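Local coordinates for protein aspartate--tRNA(Asp/Asn) ligase (Thermus thermophilus, PDB 1N9W) that charges both tRNA(Asp) and tRNA(Asn) with L-aspartate, activating the amino acid with ATP to Asp-AMP before transferring it to the tRNA acceptor end, at residues B[182-187]-B[378-383]; B[218-223]-B[350-355]; B[226-231]-B[267-272]; B[325-328]-B[334-337]. One frame throughout, in Å; residues are numbered along the deposited sequence.

Interaction 1: residues B[182-187]-B[378-383]; sequences YKQIMV and EVFKYG
The Phe380 ring meets Gln184 at its rim: OE1 of Gln184 lies near the ring plane, 3.5 Å from CZ of Phe380, so the amide oxygen faces ring hydrogens rather than the pi cloud. Amide and ring are turned 65° against each other and the two side chains cross at roughly a right angle. Gln184 NE2 is close to the ring, 3.8 Å from Phe380 CZ, but its hydrogen bond goes to Tyr376 OH, and Tyr376 meets the Phe380 ring with inclined planes. With its CG anti to the carbonyl carbon (chi1 -62°), Phe380 carries its far end in toward helix 181-190. Beside this pair, Ile185 CG1 and Val379 CG2 make a looser apolar contact at 4.3 Å. The contact seats the loop that follows helix 374-377 against a helix whose start contributes to the predicted aspartate region. A leucine in place of Gln184 would probably leave Tyr376 OH without its amide donor and the Phe380 rim without its polar neighbour. Gln184 OE1 is buried without a hydrogen-bonding partner in the model, which the weakly positive ring edge, and perhaps the nearby Arg352 charge, probably offset only in part.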
# COMPACT_ATOMS: atom_id res chain seq x y z
N TYR B 182 2.02 -9.72 -15.32
CA TYR B 182 2.87 -9.73 -14.14
C TYR B 182 2.20 -10.41 -12.96
O TYR B 182 2.83 -11.19 -12.25
CB TYR B 182 3.30 -8.31 -13.76
CG TYR B 182 4.19 -7.65 -14.79
CD1 TYR B 182 5.23 -8.36 -15.41
CD2 TYR B 182 4.01 -6.31 -15.13
CE1 TYR B 182 6.07 -7.74 -16.34
CE2 TYR B 182 4.85 -5.67 -16.06
CZ TYR B 182 5.88 -6.40 -16.65
OH TYR B 182 6.71 -5.78 -17.55
N LYS B 183 0.92 -10.14 -12.75
CA LYS B 183 0.22 -10.75 -11.63
C LYS B 183 0.10 -12.26 -11.80
O LYS B 183 0.03 -12.99 -10.81
CB LYS B 183 -1.15 -10.10 -11.45
CG LYS B 183 -1.07 -8.62 -11.09
CD LYS B 183 -2.43 -7.94 -11.08
CE LYS B 183 -2.33 -6.50 -10.56
NZ LYS B 183 -1.41 -5.63 -11.34
N GLN B 184 0.06 -12.73 -13.04
CA GLN B 184 -0.04 -14.17 -13.27
C GLN B 184 1.30 -14.83 -13.01
O GLN B 184 1.38 -15.88 -12.38
CB GLN B 184 -0.50 -14.45 -14.70
CG GLN B 184 -1.78 -13.73 -15.03
CD GLN B 184 -2.30 -14.07 -16.39
OE1 GLN B 184 -3.09 -15.03 -16.50
NE2 GLN B 184 -1.90 -13.38 -17.36
N ILE B 185 2.35 -14.19 -13.49
CA ILE B 185 3.69 -14.70 -13.28
C ILE B 185 3.97 -14.77 -11.79
O ILE B 185 4.58 -15.73 -11.32
CB ILE B 185 4.75 -13.79 -13.93
CG1 ILE B 185 4.53 -13.76 -15.45
CG2 ILE B 185 6.14 -14.29 -13.59
CD1 ILE B 185 5.50 -12.86 -16.18
N MET B 186 3.52 -13.77 -11.04
CA MET B 186 3.77 -13.79 -9.61
C MET B 186 2.94 -14.86 -8.90
O MET B 186 3.28 -15.27 -7.79
CB MET B 186 3.54 -12.40 -8.99
CG MET B 186 4.58 -11.34 -9.43
SD MET B 186 6.29 -11.91 -9.36
CE MET B 186 6.58 -11.81 -7.62
N VAL B 187 1.87 -15.32 -9.54
CA VAL B 187 1.05 -16.38 -8.96
C VAL B 187 1.88 -17.67 -8.92
O VAL B 187 1.71 -18.51 -8.04
CB VAL B 187 -0.24 -16.63 -9.79
CG1 VAL B 187 -0.87 -17.96 -9.42
CG2 VAL B 187 -1.23 -15.51 -9.54
N GLU B 378 4.90 -17.51 -23.22
CA GLU B 378 6.04 -18.18 -22.62
C GLU B 378 5.82 -18.80 -21.25
O GLU B 378 5.94 -20.02 -21.09
CB GLU B 378 7.24 -17.23 -22.56
CG GLU B 378 8.07 -17.26 -23.82
CD GLU B 378 8.71 -18.62 -24.04
OE1 GLU B 378 9.19 -18.88 -25.16
OE2 GLU B 378 8.74 -19.43 -23.09
N VAL B 379 5.51 -17.98 -20.26
CA VAL B 379 5.31 -18.49 -18.91
C VAL B 379 4.32 -19.65 -18.86
O VAL B 379 4.52 -20.60 -18.10
CB VAL B 379 4.83 -17.38 -17.94
CG1 VAL B 379 3.46 -16.88 -18.35
CG2 VAL B 379 4.80 -17.91 -16.52
N PHE B 380 3.27 -19.59 -19.67
CA PHE B 380 2.27 -20.66 -19.65
C PHE B 380 2.79 -21.99 -20.20
O PHE B 380 2.03 -22.93 -20.42
CB PHE B 380 1.02 -20.23 -20.41
CG PHE B 380 0.34 -19.03 -19.80
CD1 PHE B 380 0.74 -17.74 -20.14
CD2 PHE B 380 -0.69 -19.20 -18.88
CE1 PHE B 380 0.12 -16.64 -19.57
CE2 PHE B 380 -1.32 -18.09 -18.31
CZ PHE B 380 -0.91 -16.81 -18.65
N LYS B 381 4.09 -22.05 -20.43
CA LYS B 381 4.73 -23.27 -20.91
C LYS B 381 5.50 -23.87 -19.74
O LYS B 381 6.38 -24.71 -19.92
CB LYS B 381 5.67 -22.95 -22.07
CG LYS B 381 4.95 -22.78 -23.40
CD LYS B 381 5.73 -21.91 -24.38
CE LYS B 381 7.15 -22.22 -24.39
NZ LYS B 381 8.01 -21.74 -25.30
N TYR B 382 5.16 -23.41 -18.53
CA TYR B 382 5.82 -23.89 -17.33
C TYR B 382 4.86 -24.21 -16.20
O TYR B 382 4.97 -23.68 -15.10
CB TYR B 382 6.87 -22.88 -16.88
CG TYR B 382 7.99 -22.73 -17.88
CD1 TYR B 382 9.02 -23.66 -17.95
CD2 TYR B 382 8.00 -21.66 -18.79
CE1 TYR B 382 10.04 -23.55 -18.90
CE2 TYR B 382 9.00 -21.54 -19.74
CZ TYR B 382 10.02 -22.49 -19.79
OH TYR B 382 11.01 -22.37 -20.74
N GLY B 383 3.91 -25.09 -16.51
CA GLY B 383 2.93 -25.53 -15.54
C GLY B 383 2.22 -24.47 -14.72
O GLY B 383 2.04 -24.65 -13.51

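Interaction 2: residues B[218-223]-B[350-355]; sequences DVEMGF and GQRIHR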
# COMPACT_ATOMS: atom_id res chain seq x y z
N ASP B 218 -6.08 -5.03 -6.83
CA ASP B 218 -6.01 -6.27 -7.58
C ASP B 218 -5.65 -7.48 -6.73
O ASP B 218 -4.82 -7.41 -5.81
CB ASP B 218 -4.99 -6.12 -8.71
CG ASP B 218 -5.31 -4.95 -9.64
OD1 ASP B 218 -4.47 -4.62 -10.51
OD2 ASP B 218 -6.39 -4.35 -9.50
N VAL B 219 -6.28 -8.61 -7.06
CA VAL B 219 -6.07 -9.87 -6.36
C VAL B 219 -5.93 -10.98 -7.40
O VAL B 219 -6.70 -11.04 -8.36
CB VAL B 219 -7.28 -10.20 -5.45
CG1 VAL B 219 -6.97 -11.43 -4.61
CG2 VAL B 219 -7.60 -9.02 -4.55
N GLU B 220 -4.94 -11.84 -7.22
CA GLU B 220 -4.72 -12.96 -8.14
C GLU B 220 -4.26 -14.14 -7.27
O GLU B 220 -3.36 -14.00 -6.44
CB GLU B 220 -3.66 -12.60 -9.19
CG GLU B 220 -3.64 -13.49 -10.44
CD GLU B 220 -4.76 -13.19 -11.44
OE1 GLU B 220 -4.94 -14.00 -12.38
OE2 GLU B 220 -5.45 -12.16 -11.31
N MET B 221 -4.91 -15.29 -7.44
CA MET B 221 -4.57 -16.49 -6.67
C MET B 221 -4.62 -17.75 -7.53
O MET B 221 -5.47 -17.87 -8.42
CB MET B 221 -5.52 -16.63 -5.46
CG MET B 221 -6.97 -16.98 -5.77
SD MET B 221 -8.09 -16.97 -4.33
CE MET B 221 -7.26 -18.09 -3.20
N GLY B 222 -3.70 -18.68 -7.27
CA GLY B 222 -3.64 -19.93 -8.02
C GLY B 222 -4.18 -21.12 -7.24
O GLY B 222 -4.59 -20.99 -6.09
N PHE B 223 -4.16 -22.30 -7.87
CA PHE B 223 -4.66 -23.53 -7.26
C PHE B 223 -6.12 -23.43 -6.84
O PHE B 223 -6.51 -23.86 -5.76
CB PHE B 223 -3.80 -23.91 -6.06
CG PHE B 223 -2.41 -24.32 -6.42
CD1 PHE B 223 -2.18 -25.50 -7.11
CD2 PHE B 223 -1.33 -23.51 -6.11
CE1 PHE B 223 -0.89 -25.86 -7.49
CE2 PHE B 223 -0.04 -23.86 -6.49
CZ PHE B 223 0.18 -25.05 -7.18
N GLY B 350 -12.29 -13.02 -12.90
CA GLY B 350 -12.69 -14.38 -13.20
C GLY B 350 -11.49 -15.28 -13.37
O GLY B 350 -10.35 -14.84 -13.26
N GLN B 351 -11.74 -16.56 -13.62
CA GLN B 351 -10.65 -17.51 -13.81
C GLN B 351 -10.01 -17.27 -15.18
O GLN B 351 -10.71 -16.92 -16.13
CB GLN B 351 -11.17 -18.94 -13.70
CG GLN B 351 -10.18 -20.00 -14.14
CD GLN B 351 -10.49 -21.36 -13.55
OE1 GLN B 351 -11.64 -21.67 -13.23
NE2 GLN B 351 -9.46 -22.19 -13.41
N ARG B 352 -8.69 -17.44 -15.27
CA ARG B 352 -7.97 -17.25 -16.53
C ARG B 352 -7.62 -18.63 -17.08
O ARG B 352 -7.88 -19.64 -16.44
CB ARG B 352 -6.65 -16.49 -16.32
CG ARG B 352 -6.55 -15.60 -15.09
CD ARG B 352 -7.43 -14.37 -15.20
NE ARG B 352 -7.28 -13.47 -14.06
CZ ARG B 352 -7.96 -12.33 -13.94
NH1 ARG B 352 -8.82 -11.96 -14.88
NH2 ARG B 352 -7.78 -11.56 -12.87
N ILE B 353 -7.03 -18.65 -18.27
CA ILE B 353 -6.61 -19.90 -18.92
C ILE B 353 -5.15 -20.16 -18.54
O ILE B 353 -4.30 -19.28 -18.67
CB ILE B 353 -6.72 -19.79 -20.46
CG1 ILE B 353 -8.17 -19.54 -20.87
CG2 ILE B 353 -6.19 -21.06 -21.12
CD1 ILE B 353 -8.35 -19.19 -22.33
N HIS B 354 -4.85 -21.37 -18.08
CA HIS B 354 -3.49 -21.71 -17.67
C HIS B 354 -2.72 -22.62 -18.63
O HIS B 354 -1.49 -22.65 -18.60
CB HIS B 354 -3.50 -22.37 -16.30
CG HIS B 354 -4.42 -23.54 -16.20
ND1 HIS B 354 -5.79 -23.41 -16.20
CD2 HIS B 354 -4.17 -24.86 -16.06
CE1 HIS B 354 -6.35 -24.60 -16.07
NE2 HIS B 354 -5.39 -25.50 -15.99
N ARG B 355 -3.44 -23.35 -19.47
CA ARG B 355 -2.80 -24.24 -20.43
C ARG B 355 -2.36 -23.50 -21.68
O ARG B 355 -3.14 -22.75 -22.27
CB ARG B 355 -3.74 -25.39 -20.80
CG ARG B 355 -3.75 -26.55 -19.81
CD ARG B 355 -2.59 -27.52 -20.04
NE ARG B 355 -2.80 -28.39 -21.20
CZ ARG B 355 -2.55 -28.05 -22.46
NH1 ARG B 355 -2.05 -26.86 -22.76
NH2 ARG B 355 -2.80 -28.91 -23.44
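Within the mainly antiparallel sheet of the class II synthetase catalytic domain, Arg352, a predicted L-aspartate-binding residue, grips the carboxylate of Glu220 side-on. Arg352 NE donates to Glu220 OE1 at 2.9 Å, and Arg352 NH2 to Glu220 OE2, also at 2.9 Å; both bonds are fairly straight, at 160° and 158°. Each carboxylate oxygen uses its syn lone pair, and the two flat groups are nearly coplanar, so this is a bidentate salt bridge that should fix the rotation of the guanidinium. The Glu220 chain bends at chi2 (77°), which turns both carboxylate oxygens to the NE/NH2 edge of an arginine arriving from the opposite direction. Gly350 O sits 3.3 Å above one face of the Arg352 guanidinium, offset toward its rim. A methionine in place of Arg352 would probably leave the buried Glu220 carboxylate without its charge partner. Glu220 is thus probably a second-shell residue that positions Arg352. The two segments are not adjacent strands: 387-393 runs between 215-222 and 344-351, and its His387 touches Arg352 and makes a weak hydrogen bond to Glu220 OE1, while Gln184 of helix 181-190 packs on both partners.

Interaction 3: residues B[226-231]-B[267-272]; sequences DEEDLM and IPRLTH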
# COMPACT_ATOMS: atom_id res chain seq x y z
N ASP B 226 -12.43 -23.18 -9.35
CA ASP B 226 -13.17 -22.45 -10.39
C ASP B 226 -13.31 -20.97 -9.99
O ASP B 226 -12.76 -20.54 -8.97
CB ASP B 226 -14.56 -23.06 -10.58
CG ASP B 226 -15.25 -23.37 -9.26
OD1 ASP B 226 -15.08 -22.60 -8.29
OD2 ASP B 226 -15.97 -24.39 -9.20
N GLU B 227 -14.05 -20.20 -10.78
CA GLU B 227 -14.23 -18.77 -10.49
C GLU B 227 -14.99 -18.55 -9.18
O GLU B 227 -14.96 -17.47 -8.60
CB GLU B 227 -14.96 -18.06 -11.64
CG GLU B 227 -16.48 -18.28 -11.70
CD GLU B 227 -16.87 -19.67 -12.18
OE1 GLU B 227 -18.08 -19.96 -12.23
OE2 GLU B 227 -15.96 -20.47 -12.52
N GLU B 228 -15.67 -19.60 -8.72
CA GLU B 228 -16.45 -19.53 -7.49
C GLU B 228 -15.56 -19.28 -6.27
O GLU B 228 -16.02 -18.74 -5.27
CB GLU B 228 -17.23 -20.84 -7.29
CG GLU B 228 -18.42 -20.72 -6.36
CD GLU B 228 -19.41 -19.66 -6.83
OE1 GLU B 228 -19.77 -19.67 -8.02
OE2 GLU B 228 -19.82 -18.82 -6.00
N ASP B 229 -14.30 -19.68 -6.36
CA ASP B 229 -13.37 -19.45 -5.26
C ASP B 229 -13.10 -17.95 -5.13
O ASP B 229 -12.99 -17.43 -4.02
CB ASP B 229 -12.04 -20.18 -5.48
CG ASP B 229 -12.14 -21.66 -5.23
OD1 ASP B 229 -13.03 -22.08 -4.46
OD2 ASP B 229 -11.32 -22.41 -5.78
N LEU B 230 -13.02 -17.28 -6.27
CA LEU B 230 -12.77 -15.85 -6.32
C LEU B 230 -13.93 -15.06 -5.70
O LEU B 230 -13.70 -14.14 -4.90
CB LEU B 230 -12.55 -15.40 -7.77
CG LEU B 230 -11.59 -16.26 -8.59
CD1 LEU B 230 -11.47 -15.68 -10.00
CD2 LEU B 230 -10.23 -16.30 -7.91
N MET B 231 -15.16 -15.42 -6.07
CA MET B 231 -16.34 -14.73 -5.55
C MET B 231 -16.47 -14.89 -4.03
O MET B 231 -16.72 -13.92 -3.32
CB MET B 231 -17.62 -15.23 -6.27
CG MET B 231 -17.92 -14.47 -7.58
SD MET B 231 -19.36 -15.04 -8.57
CE MET B 231 -18.53 -16.13 -9.75
N ILE B 267 -23.95 -13.22 -1.54
CA ILE B 267 -24.42 -12.24 -2.51
C ILE B 267 -25.11 -12.93 -3.68
O ILE B 267 -24.63 -13.93 -4.20
CB ILE B 267 -23.25 -11.42 -3.07
CG1 ILE B 267 -22.58 -10.64 -1.93
CG2 ILE B 267 -23.75 -10.49 -4.16
CD1 ILE B 267 -21.35 -9.88 -2.36
N PRO B 268 -26.27 -12.39 -4.10
CA PRO B 268 -27.07 -12.92 -5.21
C PRO B 268 -26.29 -13.07 -6.52
O PRO B 268 -25.70 -12.11 -7.02
CB PRO B 268 -28.19 -11.90 -5.33
CG PRO B 268 -28.39 -11.47 -3.91
CD PRO B 268 -26.98 -11.29 -3.43
N ARG B 269 -26.29 -14.28 -7.06
CA ARG B 269 -25.60 -14.58 -8.32
C ARG B 269 -26.62 -14.48 -9.46
O ARG B 269 -27.78 -14.84 -9.29
CB ARG B 269 -25.01 -15.99 -8.29
CG ARG B 269 -24.13 -16.33 -7.07
CD ARG B 269 -22.70 -15.80 -7.21
NE ARG B 269 -21.75 -16.49 -6.33
CZ ARG B 269 -21.64 -16.30 -5.02
NH1 ARG B 269 -22.43 -15.43 -4.39
NH2 ARG B 269 -20.73 -16.98 -4.32
N LEU B 270 -26.20 -13.99 -10.62
CA LEU B 270 -27.11 -13.86 -11.74
C LEU B 270 -26.38 -13.89 -13.07
O LEU B 270 -25.55 -13.03 -13.35
CB LEU B 270 -27.91 -12.56 -11.61
CG LEU B 270 -29.19 -12.46 -12.44
CD1 LEU B 270 -30.16 -13.54 -11.99
CD2 LEU B 270 -29.81 -11.08 -12.26
N THR B 271 -26.70 -14.89 -13.88
CA THR B 271 -26.08 -15.05 -15.18
C THR B 271 -26.32 -13.85 -16.09
O THR B 271 -27.40 -13.26 -16.09
CB THR B 271 -26.61 -16.30 -15.89
OG1 THR B 271 -26.45 -17.44 -15.04
CG2 THR B 271 -25.85 -16.53 -17.19
N HIS B 272 -25.30 -13.50 -16.87
CA HIS B 272 -25.39 -12.38 -17.80
C HIS B 272 -26.53 -12.61 -18.78
O HIS B 272 -27.01 -11.68 -19.42
CB HIS B 272 -24.06 -12.22 -18.54
CG HIS B 272 -24.12 -11.28 -19.71
ND1 HIS B 272 -24.55 -11.67 -20.96
CD2 HIS B 272 -23.81 -9.96 -19.81
CE1 HIS B 272 -24.49 -10.64 -21.79
NE2 HIS B 272 -24.04 -9.60 -21.12
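Glu228 and Met231, on helix 227-248, face Arg269 on the short strand 269-271 with the backbones well apart: the nearest CA atoms, those of Met231 and Ile267, are 9.0 Å from each other. Side chains therefore bridge the gap. The helix opens at Asp226, its N-cap, whose OD1 takes a weak capping bond from Glu228 N at 3.1 Å. Glu228 CG lies anti to the backbone N (chi1 -159°) and the chain bends at chi2, bringing OE2 to the arginine. Arg269 donates from two nitrogens to this single oxygen: NH2 lies 2.7 Å from Glu228 OE2, met nearly head-on down the C-O bond, and NE lies 3.0 Å from the same OE2, on its syn side. The NE bond is the more bent, 135° against 152°. Carboxylate and guanidinium are almost coplanar, with the bridge formed at the guanidinium edge. Strand 269-271 is an outermost strand of the catalytic sheet and pairs in parallel with 311-315, so the salt bridge ties it to the helix packed on the sheet. Arg269 NH1 turns back to Ile267 O at 2.7 Å in a weak bond and also forms a salt bridge with Glu235 OE2, about two turns past Glu228. Alongside, Met231 slides past Arg269 in the opposite sense, its SD 3.6 Å from Arg269 NE and oblique to the guanidinium plane, and packs on Phe313 and Phe337.

Interaction 4: residues B[325-328]-B[334-337]; sequences YTYP and TRSF
Arg335 combines two unusual features: its backbone is the centre of an inverse gamma turn, and its guanidinium lies over one face of the Tyr327 ring, toward its rim. The turn is marked by a weak bond from Ser336 N to Thr334 O. On the other side of Arg335, its own N donates to Tyr327 O at 3.0 Å (166°). That carbonyl also receives a CA-H...O contact from Thr334 CA, and the backbones are bridged once, at Pro328 and Thr334.

The side chains of Tyr327 and Arg335 run side by side and point the same way. Arg335 is extended from CG to NE, which lays CD, NE and CZ along the CD2-CE2 side of the ring: CD is 3.4 Å from Tyr327 CD2, and Tyr327 CE2 stands 3.4 Å above the centre of the guanidinium. The two planes differ by 26°, so the groups are tilted rather than parallel. The orientation is further fixed by Gln351, whose OE1 accepts from Arg335 NH1.

Thr326 packs tightly against the same chain, its CG2 3.5 Å from Thr334 CB and 3.8 Å from Ser336 CB. Around it the hydroxyls are linked in a chain of hydrogen bonds: Ser336 OG donates to Thr334 OG1 at 2.9 Å, Thr334 OG1 is also bonded to Tyr317 O, and Ser336 OG to Arg322 NE.

A short bridged loop thus leads into strand 336-341 of the class II catalytic sheet, beside the predicted aspartate site: the side chains of Tyr327 and Arg352 come within about 6 Å.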
# COMPACT_ATOMS: atom_id res chain seq x y z
N TYR B 325 -7.92 -14.34 -22.53
CA TYR B 325 -7.34 -15.09 -21.42
C TYR B 325 -8.38 -15.57 -20.41
O TYR B 325 -8.05 -16.26 -19.44
CB TYR B 325 -6.26 -14.27 -20.71
CG TYR B 325 -6.65 -12.87 -20.30
CD1 TYR B 325 -7.70 -12.65 -19.40
CD2 TYR B 325 -5.97 -11.76 -20.79
CE1 TYR B 325 -8.05 -11.36 -19.00
CE2 TYR B 325 -6.30 -10.47 -20.40
CZ TYR B 325 -7.35 -10.28 -19.51
OH TYR B 325 -7.69 -9.00 -19.13
N THR B 326 -9.64 -15.23 -20.65
CA THR B 326 -10.72 -15.64 -19.76
C THR B 326 -11.05 -17.11 -20.00
O THR B 326 -11.38 -17.49 -21.12
CB THR B 326 -11.97 -14.79 -20.00
OG1 THR B 326 -11.62 -13.41 -19.97
CG2 THR B 326 -13.00 -15.06 -18.91
N TYR B 327 -10.97 -17.91 -18.95
CA TYR B 327 -11.27 -19.34 -19.03
C TYR B 327 -12.63 -19.55 -19.70
O TYR B 327 -13.66 -19.16 -19.15
CB TYR B 327 -11.27 -19.97 -17.64
CG TYR B 327 -11.12 -21.48 -17.64
CD1 TYR B 327 -9.86 -22.07 -17.52
CD2 TYR B 327 -12.22 -22.31 -17.81
CE1 TYR B 327 -9.71 -23.46 -17.57
CE2 TYR B 327 -12.08 -23.70 -17.86
CZ TYR B 327 -10.82 -24.27 -17.74
OH TYR B 327 -10.66 -25.64 -17.80
N PRO B 328 -12.64 -20.16 -20.90
CA PRO B 328 -13.87 -20.43 -21.65
C PRO B 328 -14.76 -21.50 -21.03
O PRO B 328 -14.28 -22.41 -20.36
CB PRO B 328 -13.35 -20.86 -23.02
CG PRO B 328 -12.03 -20.16 -23.12
CD PRO B 328 -11.46 -20.39 -21.74
N THR B 334 -18.09 -17.81 -20.10
CA THR B 334 -16.75 -17.84 -19.52
C THR B 334 -16.87 -17.84 -18.00
O THR B 334 -17.93 -17.51 -17.46
CB THR B 334 -15.92 -16.60 -19.94
OG1 THR B 334 -16.70 -15.41 -19.73
CG2 THR B 334 -15.52 -16.69 -21.39
N ARG B 335 -15.79 -18.21 -17.32
CA ARG B 335 -15.78 -18.24 -15.87
C ARG B 335 -15.41 -16.87 -15.32
O ARG B 335 -14.52 -16.74 -14.47
CB ARG B 335 -14.79 -19.29 -15.37
CG ARG B 335 -15.18 -20.70 -15.71
CD ARG B 335 -14.18 -21.68 -15.14
NE ARG B 335 -14.56 -23.06 -15.42
CZ ARG B 335 -13.88 -24.12 -15.01
NH1 ARG B 335 -12.76 -23.96 -14.30
NH2 ARG B 335 -14.30 -25.34 -15.31
N SER B 336 -16.09 -15.85 -15.81
CA SER B 336 -15.86 -14.48 -15.39
C SER B 336 -17.06 -13.95 -14.60
O SER B 336 -18.13 -14.56 -14.62
CB SER B 336 -15.62 -13.59 -16.62
OG SER B 336 -16.73 -13.64 -17.49
N PHE B 337 -16.86 -12.83 -13.91
CA PHE B 337 -17.92 -12.22 -13.12
C PHE B 337 -17.64 -10.74 -12.85
O PHE B 337 -16.49 -10.29 -12.88
CB PHE B 337 -18.09 -12.97 -11.78
CG PHE B 337 -16.89 -12.88 -10.87
CD1 PHE B 337 -16.64 -11.74 -10.11
CD2 PHE B 337 -15.99 -13.94 -10.78
CE1 PHE B 337 -15.52 -11.64 -9.29
CE2 PHE B 337 -14.86 -13.86 -9.96
CZ PHE B 337 -14.63 -12.70 -9.22

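How the interactions relate
Reading from the N terminus, interaction 1 opens at 182-187 and closes last, at 378-383, so it encloses all the others. Interaction 2 is nested within it, from 218-223 to 350-355. Inside that loop interaction 3 (226-231 with 267-272) closes before interaction 4 (325-328 with 334-337) opens; no two cross. Interactions 1 and 2 adjoin where Phe380 packs on the backbone of Ile353, 2 and 3 where Gly350 and Gln351 pack on Leu230 and Asp226, 2 and 4 through Gln351 and a probable bond from Ile353 N to Tyr325 O, and 3 and 4 where Met231 and Leu230 meet Phe337. Together they tie helices 181-190 and 227-248 and the connecting loops to one catalytic sheet.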